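PDB 6U94: RND efflux system, outer membrane lipoprotein, NodT family from Burkholderia mallei, which probably serves as the outer membrane factor of an RND efflux system, forming the exit duct through which exported compounds would leave the cell. Local coordinates for residues G48-Q60 / L261-G273. Numbering follows the deposited sequence.
Sequences GWRNFLADAQLQQ and LGDRALLAEFPAG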
loop_
_atom_site.group_PDB
_atom_site.type_symbol
_atom_site.label_atom_id
_atom_site.label_comp_id
_atom_site.label_asym_id
_atom_site.label_seq_id
_atom_site.Cartn_x
_atom_site.Cartn_y
_atom_site.Cartn_z
ATOM N N GLY A 48 7.088 -10.141 13.510
ATOM C CA GLY A 48 5.722 -10.131 13.978
ATOM C C GLY A 48 4.772 -9.522 12.973
ATOM O O GLY A 48 4.945 -8.376 12.548
ATOM N N TRP A 49 3.751 -10.294 12.596
ATOM C CA TRP A 49 2.742 -9.833 11.646
ATOM C C TRP A 49 1.329 -10.275 11.995
ATOM O O TRP A 49 0.379 -9.708 11.444
ATOM C CB TRP A 49 3.072 -10.324 10.230
ATOM C CG TRP A 49 3.387 -11.788 10.186
ATOM C CD1 TRP A 49 4.620 -12.363 10.300
ATOM C CD2 TRP A 49 2.453 -12.866 10.042
ATOM N NE1 TRP A 49 4.512 -13.731 10.232
ATOM C CE2 TRP A 49 3.193 -14.066 10.073
ATOM C CE3 TRP A 49 1.065 -12.934 9.887
ATOM C CZ2 TRP A 49 2.593 -15.316 9.955
ATOM C CZ3 TRP A 49 0.471 -14.178 9.768
ATOM C CH2 TRP A 49 1.235 -15.352 9.804
ATOM N N ARG A 50 1.142 -11.253 12.887
ATOM C CA ARG A 50 -0.199 -11.738 13.190
ATOM C C ARG A 50 -1.046 -10.692 13.902
ATOM O O ARG A 50 -2.278 -10.764 13.832
ATOM C CB ARG A 50 -0.130 -13.019 14.026
ATOM C CG ARG A 50 0.368 -14.242 13.260
ATOM C CD ARG A 50 0.235 -15.520 14.087
ATOM N NE ARG A 50 -0.615 -16.514 13.435
ATOM C CZ ARG A 50 -0.159 -17.526 12.703
ATOM N NH1 ARG A 50 1.145 -17.688 12.529
ATOM N NH2 ARG A 50 -1.009 -18.381 12.147
ATOM N N ASN A 51 -0.426 -9.728 14.588
ATOM C CA ASN A 51 -1.232 -8.680 15.197
ATOM C C ASN A 51 -1.724 -7.665 14.175
ATOM O O ASN A 51 -2.713 -6.975 14.440
ATOM C CB ASN A 51 -0.454 -7.978 16.314
ATOM C CG ASN A 51 0.955 -7.605 15.903
ATOM O OD1 ASN A 51 1.283 -7.566 14.717
ATOM N ND2 ASN A 51 1.798 -7.324 16.890
ATOM N N PHE A 52 -1.081 -7.579 13.011
ATOM C CA PHE A 52 -1.477 -6.638 11.973
ATOM C C PHE A 52 -2.418 -7.277 10.957
ATOM O O PHE A 52 -3.461 -6.704 10.625
ATOM C CB PHE A 52 -0.230 -6.080 11.281
ATOM C CG PHE A 52 -0.527 -5.194 10.109
ATOM C CD1 PHE A 52 -1.271 -4.033 10.266
ATOM C CD2 PHE A 52 -0.045 -5.509 8.851
ATOM C CE1 PHE A 52 -1.538 -3.211 9.183
ATOM C CE2 PHE A 52 -0.310 -4.693 7.764
ATOM C CZ PHE A 52 -1.057 -3.541 7.934
ATOM N N LEU A 53 -2.067 -8.460 10.459
ATOM C CA LEU A 53 -2.925 -9.191 9.531
ATOM C C LEU A 53 -3.934 -9.985 10.351
ATOM O O LEU A 53 -3.608 -11.029 10.920
ATOM C CB LEU A 53 -2.093 -10.097 8.631
ATOM C CG LEU A 53 -0.959 -9.385 7.890
ATOM C CD1 LEU A 53 -0.282 -10.323 6.913
ATOM C CD2 LEU A 53 -1.478 -8.153 7.172
ATOM N N ALA A 54 -5.169 -9.485 10.415
ATOM C CA ALA A 54 -6.188 -10.072 11.277
ATOM C C ALA A 54 -7.002 -11.161 10.595
ATOM O O ALA A 54 -7.491 -12.071 11.274
ATOM C CB ALA A 54 -7.132 -8.982 11.792
ATOM N N ASP A 55 -7.160 -11.093 9.275
ATOM C CA ASP A 55 -7.992 -12.062 8.569
ATOM C C ASP A 55 -7.357 -13.447 8.617
ATOM O O ASP A 55 -6.164 -13.607 8.337
ATOM C CB ASP A 55 -8.203 -11.622 7.121
ATOM C CG ASP A 55 -9.181 -12.506 6.381
ATOM O OD1 ASP A 55 -10.345 -12.605 6.824
ATOM O OD2 ASP A 55 -8.789 -13.098 5.354
ATOM N N ALA A 56 -8.165 -14.450 8.973
ATOM C CA ALA A 56 -7.646 -15.804 9.131
ATOM C C ALA A 56 -7.104 -16.347 7.816
ATOM O O ALA A 56 -6.036 -16.970 7.786
ATOM C CB ALA A 56 -8.740 -16.721 9.683
ATOM N N GLN A 57 -7.828 -16.127 6.716
ATOM C CA GLN A 57 -7.353 -16.601 5.420
ATOM C C GLN A 57 -6.053 -15.909 5.025
ATOM O O GLN A 57 -5.123 -16.553 4.525
ATOM C CB GLN A 57 -8.423 -16.380 4.351
ATOM C CG GLN A 57 -8.037 -16.905 2.982
ATOM C CD GLN A 57 -7.718 -18.390 3.001
ATOM O OE1 GLN A 57 -8.597 -19.222 3.229
ATOM N NE2 GLN A 57 -6.454 -18.729 2.768
ATOM N N LEU A 58 -5.971 -14.594 5.249
ATOM C CA LEU A 58 -4.738 -13.869 4.964
ATOM C C LEU A 58 -3.586 -14.389 5.817
ATOM O O LEU A 58 -2.456 -14.524 5.333
ATOM C CB LEU A 58 -4.947 -12.372 5.189
ATOM C CG LEU A 58 -3.702 -11.494 5.047
ATOM C CD1 LEU A 58 -3.094 -11.639 3.662
ATOM C CD2 LEU A 58 -4.031 -10.044 5.334
ATOM N N GLN A 59 -3.858 -14.694 7.089
ATOM C CA GLN A 59 -2.822 -15.252 7.952
ATOM C C GLN A 59 -2.315 -16.583 7.415
ATOM O O GLN A 59 -1.124 -16.897 7.532
ATOM C CB GLN A 59 -3.354 -15.422 9.376
ATOM C CG GLN A 59 -3.471 -14.134 10.168
ATOM C CD GLN A 59 -3.692 -14.386 11.649
ATOM O OE1 GLN A 59 -3.997 -15.507 12.059
ATOM N NE2 GLN A 59 -3.530 -13.347 12.459
ATOM N N GLN A 60 -3.206 -17.382 6.825
ATOM C CA GLN A 60 -2.799 -18.675 6.286
ATOM C C GLN A 60 -1.857 -18.506 5.099
ATOM O O GLN A 60 -0.866 -19.236 4.977
ATOM C CB GLN A 60 -4.030 -19.485 5.884
ATOM C CG GLN A 60 -3.715 -20.831 5.255
ATOM C CD GLN A 60 -4.963 -21.621 4.910
ATOM O OE1 GLN A 60 -6.085 -21.150 5.105
ATOM N NE2 GLN A 60 -4.774 -22.832 4.397
ATOM N N LEU A 261 -15.037 -8.206 -0.219
ATOM C CA LEU A 261 -14.335 -7.127 0.472
ATOM C C LEU A 261 -15.292 -6.315 1.339
ATOM O O LEU A 261 -15.145 -6.260 2.566
ATOM C CB LEU A 261 -13.632 -6.230 -0.547
ATOM C CG LEU A 261 -12.783 -5.092 0.023
ATOM C CD1 LEU A 261 -11.501 -5.634 0.659
ATOM C CD2 LEU A 261 -12.471 -4.054 -1.048
ATOM N N GLY A 262 -16.282 -5.681 0.707
ATOM C CA GLY A 262 -17.344 -4.972 1.399
ATOM C C GLY A 262 -16.874 -4.027 2.484
ATOM O O GLY A 262 -16.231 -3.011 2.205
ATOM N N ASP A 263 -17.191 -4.362 3.737
ATOM C CA ASP A 263 -16.783 -3.560 4.880
ATOM C C ASP A 263 -16.066 -4.365 5.957
ATOM O O ASP A 263 -15.682 -3.788 6.979
ATOM C CB ASP A 263 -17.999 -2.852 5.500
ATOM N N ARG A 264 -15.869 -5.666 5.758
ATOM C CA ARG A 264 -15.227 -6.485 6.775
ATOM C C ARG A 264 -13.764 -6.091 6.943
ATOM O O ARG A 264 -13.098 -5.662 5.997
ATOM C CB ARG A 264 -15.343 -7.968 6.419
ATOM C CG ARG A 264 -14.672 -8.364 5.114
ATOM C CD ARG A 264 -15.076 -9.774 4.718
ATOM N NE ARG A 264 -14.155 -10.374 3.759
ATOM C CZ ARG A 264 -13.067 -11.059 4.101
ATOM N NH1 ARG A 264 -12.761 -11.222 5.381
ATOM N NH2 ARG A 264 -12.283 -11.577 3.166
ATOM N N ALA A 265 -13.270 -6.230 8.171
ATOM C CA ALA A 265 -11.924 -5.796 8.520
ATOM C C ALA A 265 -10.951 -6.959 8.364
ATOM O O ALA A 265 -11.124 -8.009 8.991
ATOM C CB ALA A 265 -11.884 -5.254 9.948
ATOM N N LEU A 266 -9.931 -6.767 7.528
ATOM C CA LEU A 266 -8.856 -7.738 7.373
ATOM C C LEU A 266 -7.549 -7.294 8.008
ATOM O O LEU A 266 -6.790 -8.141 8.480
ATOM C CB LEU A 266 -8.611 -8.037 5.888
ATOM C CG LEU A 266 -9.734 -8.763 5.142
ATOM C CD1 LEU A 266 -10.687 -7.776 4.484
ATOM C CD2 LEU A 266 -9.155 -9.725 4.119
ATOM N N LEU A 267 -7.272 -5.995 8.027
ATOM C CA LEU A 267 -6.120 -5.441 8.718
ATOM C C LEU A 267 -6.550 -4.866 10.061
ATOM O O LEU A 267 -7.658 -4.347 10.208
ATOM C CB LEU A 267 -5.447 -4.347 7.885
ATOM C CG LEU A 267 -5.016 -4.702 6.462
ATOM C CD1 LEU A 267 -4.220 -3.559 5.850
ATOM C CD2 LEU A 267 -4.209 -5.990 6.459
ATOM N N ALA A 268 -5.663 -4.973 11.043
ATOM C CA ALA A 268 -5.887 -4.322 12.321
ATOM C C ALA A 268 -5.393 -2.883 12.261
ATOM O O ALA A 268 -4.428 -2.563 11.560
ATOM C CB ALA A 268 -5.180 -5.079 13.447
ATOM N N GLU A 269 -6.076 -2.010 12.994
ATOM C CA GLU A 269 -5.681 -0.611 13.038
ATOM C C GLU A 269 -4.413 -0.442 13.867
ATOM O O GLU A 269 -4.169 -1.172 14.831
ATOM C CB GLU A 269 -6.810 0.244 13.614
ATOM C CG GLU A 269 -6.570 1.742 13.521
ATOM C CD GLU A 269 -6.229 2.189 12.114
ATOM O OE1 GLU A 269 -5.023 2.297 11.793
ATOM O OE2 GLU A 269 -7.169 2.419 11.322
ATOM N N PHE A 270 -3.597 0.525 13.472
ATOM C CA PHE A 270 -2.371 0.803 14.200
ATOM C C PHE A 270 -2.705 1.334 15.591
ATOM O O PHE A 270 -3.554 2.227 15.722
ATOM C CB PHE A 270 -1.514 1.809 13.439
ATOM C CG PHE A 270 -0.980 1.281 12.141
ATOM C CD1 PHE A 270 0.117 0.426 12.123
ATOM C CD2 PHE A 270 -1.570 1.633 10.942
ATOM C CE1 PHE A 270 0.610 -0.066 10.924
ATOM C CE2 PHE A 270 -1.083 1.149 9.744
ATOM C CZ PHE A 270 0.010 0.298 9.733
ATOM N N PRO A 271 -2.082 0.807 16.644
ATOM C CA PRO A 271 -2.370 1.303 17.993
ATOM C C PRO A 271 -1.963 2.761 18.145
ATOM O O PRO A 271 -1.116 3.283 17.415
ATOM C CB PRO A 271 -1.525 0.392 18.898
ATOM C CG PRO A 271 -1.220 -0.811 18.064
ATOM C CD PRO A 271 -1.124 -0.309 16.657
ATOM N N ALA A 272 -2.585 3.424 19.112
ATOM C CA ALA A 272 -2.206 4.792 19.430
ATOM C C ALA A 272 -0.912 4.807 20.233
ATOM O O ALA A 272 -0.707 3.978 21.123
ATOM C CB ALA A 272 -3.322 5.483 20.213
ATOM N N GLY A 273 -0.032 5.750 19.904
ATOM C CA GLY A 273 1.175 5.953 20.681
ATOM C C GLY A 273 2.311 4.992 20.400
ATOM O O GLY A 273 3.033 4.616 21.327
#
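L53 and L267 pair through a single antiparallel bridge, where the loop leading into helix 56-67 meets the irregular segment 261-273. A268 N donates to F52 O at 2.8 Å, almost straight at 172°. In the other direction L266 O is gripped twice, by A54 N at 2.9 Å and by D55 N at 3.1 Å, so the chain entering helix 56-67 is pinned just before its first turn.

D55 is the N-cap of that helix and divides its carboxylate between two tasks. OD2 accepts from L58 N, the capping bond, while OD1 forms a salt bridge with R264 NH1 at 3.1 Å. The oxygen lies in the guanidinium plane, yet the arginine reaches OD1 from above the carboxylate plane, the planes being 59° apart. L266 runs alongside D55, its CD2 3.6 Å from D55 CG, and sets CD1 over the guanidinium face of R264.

The side chains at the bridge are apolar. F52 carries its CG beside its carbonyl carbon (chi1 175°), which brings the ring to L267, whose CD1 is 3.8 Å from F52 CZ, and to F270. The two phenylalanine rings are nearly parallel but slid apart, with little overlap and centroids 5.5 Å apart. L267 CD2 packs 3.6 Å from L53 CD2.

Within the helical bundle, L266 and R264 rest on L178 of helix 156-203, where Y174 also touches D55. Helix 421-454 supplies Y452, its ring nearly parallel to that of F52, and R448 against L267 and F270; the bridge ties the start of helix 56-67 to the connection between helices 253-256 and 283-294.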